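PDB 5A9C: polyhedrin from Antheraea mylitta cypovirus 4, which assembles into the crystalline lattice of viral occlusion bodies (polyhedra), which probably shelter cypovirus particles outside the insect host. Local coordinates for residues R94-A99 with R114-H119; A36-V41 with G88-T93. One frame throughout, in Å; residues are numbered along the deposited sequence.

Overall arrangement
In this polyhedrin construct, from which the base domain is deleted, the two contacts follow one another along the chain. Contact 2 packs strand 38-45 of the six-stranded sheet against the loop that leaves strand 81-87, and that loop runs into segment 94-99 and strand 96-100, which carry one side of contact 1. Their centres lie about 17 Å apart, yet they meet where Ala-95 CB packs 4.0 Å from Ile-90 CG2, and Asp-91 OD2 forms a salt bridge with Arg-94 NH1 at the same junction. Contact 2 is buried, its centre about 8 Å from that of the chain, whereas contact 1 is about 15 Å out. Between subunits, Arg-114 of the third copy packs on Ala-36 and Met-37.

Contact 1 of 2, residues R94-A99 with R114-H119; sequences RARVEA and RAWGPH
Between Glu-98 on its extended strand and Gly-117 in an irregular loop the backbones stay 7.7 Å apart, CA to CA, so side chains must fill the gap. Trp-116 lies in it, its broad flat indole offering one face to Arg-96, whose methylenes and charge can both use an aromatic surface. Arg-96 CD sits over the middle of the indole, 3.5 Å from the centroid of the six-membered ring, as a CH-pi contact. A bend at chi3 (71°) then carries the guanidinium over the five-membered ring, with Arg-96 CZ 4.5 Å from its centroid in a cation-pi pair. The group is steeply inclined, its plane 67° from that of the indole, and dips an edge toward the ring, Arg-96 NH1 lying 3.3 Å from Trp-116 CD1. Arg-96 NE gives a 2.9 Å hydrogen bond to Arg-94 O, which limits the rotation of the guanidinium.

Strand 96-100 is outermost, within this chain, in a three-stranded antiparallel sheet, beside strand 145-151. Arg-96 and Glu-98 both point toward the loop, while Val-97 between them turns back onto Val-84 and Phe-86 of strand 81-87.

Glu-98, extended beyond CG and so long enough to span from strand to loop, presents the syn lone pair of OE1 to Gly-117 N at 2.9 Å (160°). Glycine suits the place, because a CB would point at Glu-98 and press on OE1. Glu-98 is buried; its OE2 accepts from Asn-106 ND2 and pairs with Lys-147, whose charge probably favours the ionised form. Lys-147 also bonds Ala-115 O and makes a cation-pi contact with Trp-116.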
ATOM      1  N   ARG A  94      -7.200  -6.797 -20.089  1.00 18.07           N
ATOM      2  CA  ARG A  94      -7.136  -5.656 -19.178  1.00 19.20           C
ATOM      3  C   ARG A  94      -5.716  -5.318 -18.724  1.00 16.94           C
ATOM      4  O   ARG A  94      -5.489  -4.273 -18.117  1.00 23.13           O
ATOM      5  CB  ARG A  94      -8.048  -5.876 -17.965  1.00 22.73           C
ATOM      6  CG  ARG A  94      -9.533  -5.817 -18.295  1.00 25.73           C
ATOM      7  CD  ARG A  94     -10.388  -5.976 -17.047  1.00 49.91           C
ATOM      8  NE  ARG A  94     -11.815  -5.911 -17.350  1.00 45.66           N
ATOM      9  CZ  ARG A  94     -12.557  -6.963 -17.680  1.00 65.22           C
ATOM     10  NH1 ARG A  94     -12.006  -8.167 -17.753  1.00 36.74           N
ATOM     11  NH2 ARG A  94     -13.849  -6.814 -17.937  1.00 55.70           N
ATOM     12  N   ALA A  95      -4.764  -6.198 -19.013  1.00 20.78           N
ATOM     13  CA  ALA A  95      -3.372  -5.937 -18.667  1.00 13.30           C
ATOM     14  C   ALA A  95      -2.886  -4.689 -19.396  1.00 23.99           C
ATOM     15  O   ALA A  95      -3.147  -4.520 -20.590  1.00 19.58           O
ATOM     16  CB  ALA A  95      -2.499  -7.135 -19.014  1.00 17.85           C
ATOM     17  N   ARG A  96      -2.177  -3.814 -18.689  1.00 18.70           N
ATOM     18  CA  ARG A  96      -1.777  -2.544 -19.289  1.00 15.76           C
ATOM     19  C   ARG A  96      -0.591  -1.871 -18.603  1.00 16.69           C
ATOM     20  O   ARG A  96      -0.263  -2.164 -17.452  1.00 19.57           O
ATOM     21  CB  ARG A  96      -2.962  -1.578 -19.298  1.00 15.39           C
ATOM     22  CG  ARG A  96      -3.365  -1.110 -17.914  1.00 21.98           C
ATOM     23  CD  ARG A  96      -4.715  -0.420 -17.928  1.00 20.52           C
ATOM     24  NE  ARG A  96      -5.806  -1.357 -18.156  1.00 20.08           N
ATOM     25  CZ  ARG A  96      -7.093  -1.032 -18.088  1.00 21.04           C
ATOM     26  NH1 ARG A  96      -7.448   0.212 -17.797  1.00 22.86           N
ATOM     27  NH2 ARG A  96      -8.025  -1.950 -18.307  1.00 22.03           N
ATOM     28  N   VAL A  97       0.035  -0.958 -19.336  1.00 13.54           N
ATOM     29  CA  VAL A  97       1.161  -0.181 -18.852  1.00 22.08           C
ATOM     30  C   VAL A  97       1.038   1.214 -19.443  1.00 17.86           C
ATOM     31  O   VAL A  97       0.508   1.386 -20.540  1.00 17.95           O
ATOM     32  CB  VAL A  97       2.513  -0.785 -19.326  1.00 22.41           C
ATOM     33  CG1 VAL A  97       3.688   0.056 -18.833  1.00 15.04           C
ATOM     34  CG2 VAL A  97       2.659  -2.223 -18.860  1.00 15.54           C
ATOM     35  N   GLU A  98       1.508   2.216 -18.716  1.00 15.04           N
ATOM     36  CA  GLU A  98       1.680   3.528 -19.320  1.00 15.91           C
ATOM     37  C   GLU A  98       2.794   4.299 -18.633  1.00 18.47           C
ATOM     38  O   GLU A  98       3.059   4.108 -17.445  1.00 18.23           O
ATOM     39  CB  GLU A  98       0.366   4.322 -19.341  1.00 22.29           C
ATOM     40  CG  GLU A  98      -0.028   4.972 -18.031  1.00 20.23           C
ATOM     41  CD  GLU A  98      -1.341   5.731 -18.140  1.00 15.74           C
ATOM     42  OE1 GLU A  98      -1.981   5.657 -19.208  1.00 21.06           O
ATOM     43  OE2 GLU A  98      -1.731   6.401 -17.161  1.00 20.11           O
ATOM     44  N   ALA A  99       3.473   5.138 -19.405  1.00 18.69           N
ATOM     45  CA  ALA A  99       4.495   6.023 -18.869  1.00 18.70           C
ATOM     46  C   ALA A  99       3.866   7.385 -18.616  1.00 18.24           C
ATOM     47  O   ALA A  99       3.493   8.090 -19.551  1.00 23.65           O
ATOM     48  CB  ALA A  99       5.655   6.145 -19.835  1.00 19.02           C
ATOM     49  N   ARG A 114      -6.802  11.207 -16.319  1.00 15.21           N
ATOM     50  CA  ARG A 114      -7.696  10.114 -15.943  1.00 16.96           C
ATOM     51  C   ARG A 114      -6.911   8.926 -15.390  1.00 14.38           C
ATOM     52  O   ARG A 114      -5.684   8.908 -15.436  1.00 15.95           O
ATOM     53  CB  ARG A 114      -8.538   9.663 -17.141  1.00 17.81           C
ATOM     54  CG  ARG A 114      -9.861  10.409 -17.316  1.00 24.61           C
ATOM     55  CD  ARG A 114      -9.700  11.701 -18.104  1.00 27.56           C
ATOM     56  NE  ARG A 114     -10.992  12.345 -18.327  1.00 26.17           N
ATOM     57  CZ  ARG A 114     -11.504  13.287 -17.541  1.00 21.92           C
ATOM     58  NH1 ARG A 114     -10.827  13.713 -16.482  1.00 15.76           N
ATOM     59  NH2 ARG A 114     -12.690  13.812 -17.818  1.00 19.86           N
ATOM     60  N   ALA A 115      -7.626   7.930 -14.877  1.00 15.07           N
ATOM     61  CA  ALA A 115      -6.985   6.746 -14.312  1.00 13.23           C
ATOM     62  C   ALA A 115      -6.040   6.109 -15.326  1.00 15.40           C
ATOM     63  O   ALA A 115      -4.954   5.654 -14.973  1.00 19.69           O
ATOM     64  CB  ALA A 115      -8.034   5.742 -13.847  1.00 17.05           C
ATOM     65  N   TRP A 116      -6.466   6.079 -16.586  1.00 19.44           N
ATOM     66  CA  TRP A 116      -5.620   5.608 -17.679  1.00 18.79           C
ATOM     67  C   TRP A 116      -5.784   6.506 -18.907  1.00 22.18           C
ATOM     68  O   TRP A 116      -6.854   7.073 -19.129  1.00 21.84           O
ATOM     69  CB  TRP A 116      -5.929   4.148 -18.017  1.00 20.12           C
ATOM     70  CG  TRP A 116      -5.690   3.228 -16.860  1.00 16.02           C
ATOM     71  CD1 TRP A 116      -6.617   2.778 -15.967  1.00 23.91           C
ATOM     72  CD2 TRP A 116      -4.435   2.670 -16.451  1.00 19.83           C
ATOM     73  NE1 TRP A 116      -6.018   1.968 -15.031  1.00 19.36           N
ATOM     74  CE2 TRP A 116      -4.679   1.883 -15.308  1.00 19.77           C
ATOM     75  CE3 TRP A 116      -3.129   2.753 -16.946  1.00 19.86           C
ATOM     76  CZ2 TRP A 116      -3.668   1.185 -14.652  1.00 22.47           C
ATOM     77  CZ3 TRP A 116      -2.126   2.061 -16.290  1.00 20.71           C
ATOM     78  CH2 TRP A 116      -2.401   1.286 -15.158  1.00 18.03           C
ATOM     79  N   GLY A 117      -4.717   6.638 -19.688  1.00 21.99           N
ATOM     80  CA  GLY A 117      -4.713   7.536 -20.831  1.00 15.93           C
ATOM     81  C   GLY A 117      -5.371   6.946 -22.062  1.00 17.06           C
ATOM     82  O   GLY A 117      -5.591   5.740 -22.137  1.00 20.17           O
ATOM     83  N   PRO A 118      -5.694   7.802 -23.043  1.00 17.09           N
ATOM     84  CA  PRO A 118      -6.352   7.352 -24.277  1.00 19.30           C
ATOM     85  C   PRO A 118      -5.476   6.429 -25.128  1.00 19.86           C
ATOM     86  O   PRO A 118      -6.004   5.720 -25.986  1.00 20.51           O
ATOM     87  CB  PRO A 118      -6.635   8.662 -25.024  1.00 23.50           C
ATOM     88  CG  PRO A 118      -5.662   9.650 -24.453  1.00 28.74           C
ATOM     89  CD  PRO A 118      -5.500   9.261 -23.016  1.00 29.39           C
ATOM     90  N   HIS A 119      -4.167   6.436 -24.896  1.00 16.90           N
ATOM     91  CA  HIS A 119      -3.261   5.576 -25.659  1.00 16.67           C
ATOM     92  C   HIS A 119      -2.481   4.629 -24.752  1.00 25.18           C
ATOM     93  O   HIS A 119      -1.315   4.323 -25.013  1.00 19.22           O
ATOM     94  CB  HIS A 119      -2.290   6.414 -26.499  1.00 22.61           C
ATOM     95  CG  HIS A 119      -2.955   7.493 -27.298  1.00 19.59           C
ATOM     96  ND1 HIS A 119      -3.548   7.259 -28.520  1.00 23.58           N
ATOM     97  CD2 HIS A 119      -3.122   8.813 -27.045  1.00 18.17           C
ATOM     98  CE1 HIS A 119      -4.054   8.388 -28.984  1.00 18.87           C
ATOM     99  NE2 HIS A 119      -3.808   9.346 -28.108  1.00 21.68           N
TER

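Contact 2 of 2, residues A36-V41 with G88-T93; sequences AMMRVV and GNIDWT
From Met-37 to Val-40 the chain enters strand 38-45 and meets Gly-88 to Ile-90, where the neighbouring antiparallel strand 81-87 gives way to a loop. The Met-37 side chain turns from the loop toward Val-57, but its carbonyl reaches across through one water, which donates to Met-37 O at 2.9 Å and accepts from Asn-89 N at 2.8 Å.

Met-38 makes the main contact. Its CG lies 4.2 Å from Gly-88 CA; a CB on Gly-88 would run into that CG, and the backbone angles there (phi 121°) by themselves call for glycine. Beyond CG the flexible, unbranched methionine fits beside the branched Ile-90, with Met-38 SD resting 3.7 Å from Ile-90 CG1 as the two side chains cross at a slant. Asn-89, between Gly-88 and Ile-90, centres an inverse gamma turn closed by a weak bond from Ile-90 N to Gly-88 O, and this bend takes the loop off the sheet.

Arg-39 sends its charged end away to a salt bridge with Asp-55, while its backbone pairs with Asn-87. At Val-40, a compact beta-branched residue at home in a strand, CG2 packs 4.2 Å from CD1 of Ile-90, which the extended chi2 (178°) carries to the strand; Ala-150 flanks both residues.

No hydrogen bond passes directly between the segments: their side chains meet through buried sulfur and hydrocarbon, so the fit depends on shape. Val-41 with Ser-85 and Arg-39 with Asn-87 are backbone-bonded, and at the next pair, Met-37 with Asn-89, the water stands in for the direct bond where the strand pairing ends.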
ATOM      1  N   ALA A  36      -3.622 -19.236  -7.317  1.00 19.12           N
ATOM      2  CA  ALA A  36      -2.265 -19.316  -7.835  1.00 18.57           C
ATOM      3  C   ALA A  36      -1.589 -17.954  -7.773  1.00 23.82           C
ATOM      4  O   ALA A  36      -2.253 -16.917  -7.715  1.00 20.30           O
ATOM      5  CB  ALA A  36      -2.269 -19.842  -9.268  1.00 22.39           C
ATOM      6  N   MET A  37      -0.262 -17.966  -7.778  1.00 18.38           N
ATOM      7  CA  MET A  37       0.499 -16.731  -7.811  1.00 17.69           C
ATOM      8  C   MET A  37       0.705 -16.257  -9.242  1.00 17.96           C
ATOM      9  O   MET A  37       0.833 -17.062 -10.167  1.00 22.39           O
ATOM     10  CB  MET A  37       1.850 -16.913  -7.114  1.00 19.96           C
ATOM     11  CG  MET A  37       1.740 -17.227  -5.632  1.00 18.54           C
ATOM     12  SD  MET A  37       0.969 -15.898  -4.688  1.00 21.94           S
ATOM     13  CE  MET A  37       2.238 -14.642  -4.801  1.00 25.01           C
ATOM     14  N   MET A  38       0.713 -14.941  -9.417  1.00 23.87           N
ATOM     15  CA  MET A  38       1.119 -14.331 -10.672  1.00 16.87           C
ATOM     16  C   MET A  38       2.437 -13.610 -10.436  1.00 18.20           C
ATOM     17  O   MET A  38       2.823 -13.368  -9.291  1.00 17.30           O
ATOM     18  CB  MET A  38       0.052 -13.354 -11.175  1.00 18.06           C
ATOM     19  CG  MET A  38      -1.188 -14.028 -11.744  1.00 16.87           C
ATOM     20  SD  MET A  38      -2.552 -12.874 -11.992  1.00 21.80           S
ATOM     21  CE  MET A  38      -2.992 -12.535 -10.291  1.00 26.13           C
ATOM     22  N   ARG A  39       3.141 -13.279 -11.510  1.00 17.73           N
ATOM     23  CA  ARG A  39       4.425 -12.617 -11.363  1.00 16.76           C
ATOM     24  C   ARG A  39       4.621 -11.560 -12.430  1.00 13.94           C
ATOM     25  O   ARG A  39       4.615 -11.856 -13.626  1.00 16.43           O
ATOM     26  CB  ARG A  39       5.568 -13.634 -11.408  1.00 18.77           C
ATOM     27  CG  ARG A  39       6.902 -13.074 -10.935  1.00 17.73           C
ATOM     28  CD  ARG A  39       7.903 -14.190 -10.710  1.00 19.55           C
ATOM     29  NE  ARG A  39       9.104 -13.722 -10.028  1.00 18.56           N
ATOM     30  CZ  ARG A  39      10.008 -14.530  -9.483  1.00 22.69           C
ATOM     31  NH1 ARG A  39       9.841 -15.846  -9.537  1.00 22.03           N
ATOM     32  NH2 ARG A  39      11.075 -14.025  -8.879  1.00 22.99           N
ATOM     33  N   VAL A  40       4.784 -10.321 -11.985  1.00 15.81           N
ATOM     34  CA  VAL A  40       5.052  -9.216 -12.891  1.00 17.08           C
ATOM     35  C   VAL A  40       6.387  -8.602 -12.517  1.00 17.92           C
ATOM     36  O   VAL A  40       6.650  -8.336 -11.344  1.00 18.46           O
ATOM     37  CB  VAL A  40       3.946  -8.146 -12.825  1.00 12.13           C
ATOM     38  CG1 VAL A  40       4.344  -6.915 -13.629  1.00 18.58           C
ATOM     39  CG2 VAL A  40       2.640  -8.713 -13.345  1.00 13.43           C
ATOM     40  N   VAL A  41       7.239  -8.404 -13.514  1.00 15.79           N
ATOM     41  CA  VAL A  41       8.543  -7.814 -13.274  1.00 15.52           C
ATOM     42  C   VAL A  41       8.777  -6.631 -14.196  1.00 11.99           C
ATOM     43  O   VAL A  41       8.544  -6.712 -15.405  1.00 16.39           O
ATOM     44  CB  VAL A  41       9.674  -8.837 -13.469  1.00 18.17           C
ATOM     45  CG1 VAL A  41      11.014  -8.215 -13.098  1.00 15.27           C
ATOM     46  CG2 VAL A  41       9.407 -10.091 -12.637  1.00 13.69           C
ATOM     47  N   GLY A  88       1.578 -15.486 -15.689  1.00 22.82           N
ATOM     48  CA  GLY A  88       0.539 -16.170 -14.941  1.00 12.49           C
ATOM     49  C   GLY A  88      -0.819 -16.116 -15.614  1.00 14.31           C
ATOM     50  O   GLY A  88      -0.936 -15.777 -16.795  1.00 18.20           O
ATOM     51  N   ASN A  89      -1.851 -16.452 -14.848  1.00 17.14           N
ATOM     52  CA  ASN A  89      -3.222 -16.445 -15.336  1.00 15.48           C
ATOM     53  C   ASN A  89      -3.783 -15.028 -15.386  1.00 17.61           C
ATOM     54  O   ASN A  89      -4.789 -14.714 -14.746  1.00 20.99           O
ATOM     55  CB  ASN A  89      -4.095 -17.332 -14.445  1.00 25.48           C
ATOM     56  CG  ASN A  89      -5.507 -17.476 -14.967  1.00 25.57           C
ATOM     57  OD1 ASN A  89      -5.756 -17.346 -16.164  1.00 21.09           O
ATOM     58  ND2 ASN A  89      -6.445 -17.751 -14.068  1.00 29.58           N
ATOM     59  N   ILE A  90      -3.118 -14.171 -16.152  1.00 15.92           N
ATOM     60  CA  ILE A  90      -3.498 -12.770 -16.237  1.00 17.57           C
ATOM     61  C   ILE A  90      -4.551 -12.528 -17.314  1.00 20.26           C
ATOM     62  O   ILE A  90      -4.504 -13.125 -18.389  1.00 25.32           O
ATOM     63  CB  ILE A  90      -2.264 -11.884 -16.496  1.00 17.98           C
ATOM     64  CG1 ILE A  90      -1.288 -11.997 -15.319  1.00 18.42           C
ATOM     65  CG2 ILE A  90      -2.677 -10.434 -16.726  1.00 16.19           C
ATOM     66  CD1 ILE A  90      -0.017 -11.192 -15.484  1.00 22.46           C
ATOM     67  N   ASP A  91      -5.507 -11.659 -17.001  1.00 23.48           N
ATOM     68  CA  ASP A  91      -6.507 -11.216 -17.963  1.00 20.65           C
ATOM     69  C   ASP A  91      -5.838 -10.290 -18.977  1.00 20.61           C
ATOM     70  O   ASP A  91      -5.605  -9.114 -18.696  1.00 20.48           O
ATOM     71  CB  ASP A  91      -7.640 -10.493 -17.230  1.00 17.42           C
ATOM     72  CG  ASP A  91      -8.682  -9.918 -18.172  1.00 29.27           C
ATOM     73  OD1 ASP A  91      -8.664 -10.256 -19.374  1.00 28.54           O
ATOM     74  OD2 ASP A  91      -9.529  -9.131 -17.700  1.00 41.48           O
ATOM     75  N   TRP A  92      -5.522 -10.830 -20.150  1.00 18.67           N
ATOM     76  CA  TRP A  92      -4.763 -10.094 -21.158  1.00 20.84           C
ATOM     77  C   TRP A  92      -5.567  -8.983 -21.827  1.00 24.50           C
ATOM     78  O   TRP A  92      -5.004  -8.148 -22.537  1.00 28.88           O
ATOM     79  CB  TRP A  92      -4.206 -11.042 -22.219  1.00 22.31           C
ATOM     80  CG  TRP A  92      -3.307 -12.103 -21.664  1.00 33.16           C
ATOM     81  CD1 TRP A  92      -3.449 -13.452 -21.805  1.00 30.82           C
ATOM     82  CD2 TRP A  92      -2.133 -11.903 -20.867  1.00 26.39           C
ATOM     83  NE1 TRP A  92      -2.433 -14.106 -21.152  1.00 32.87           N
ATOM     84  CE2 TRP A  92      -1.611 -13.178 -20.567  1.00 32.70           C
ATOM     85  CE3 TRP A  92      -1.469 -10.772 -20.382  1.00 18.66           C
ATOM     86  CZ2 TRP A  92      -0.458 -13.354 -19.802  1.00 22.84           C
ATOM     87  CZ3 TRP A  92      -0.325 -10.948 -19.624  1.00 19.49           C
ATOM     88  CH2 TRP A  92       0.169 -12.229 -19.342  1.00 25.73           C
ATOM     89  N   THR A  93      -6.876  -8.976 -21.604  1.00 24.90           N
ATOM     90  CA  THR A  93      -7.725  -7.936 -22.173  1.00 24.53           C
ATOM     91  C   THR A  93      -7.713  -6.676 -21.311  1.00 37.26           C
ATOM     92  O   THR A  93      -8.155  -5.614 -21.746  1.00 34.33           O
ATOM     93  CB  THR A  93      -9.174  -8.416 -22.360  1.00 25.91           C
ATOM     94  OG1 THR A  93      -9.784  -8.627 -21.081  1.00 32.64           O
ATOM     95  CG2 THR A  93      -9.204  -9.712 -23.158  1.00 34.86           C
TER
HETATM   96  O   HOH W   1      -1.105 -17.323 -12.262  1.00 20.09           O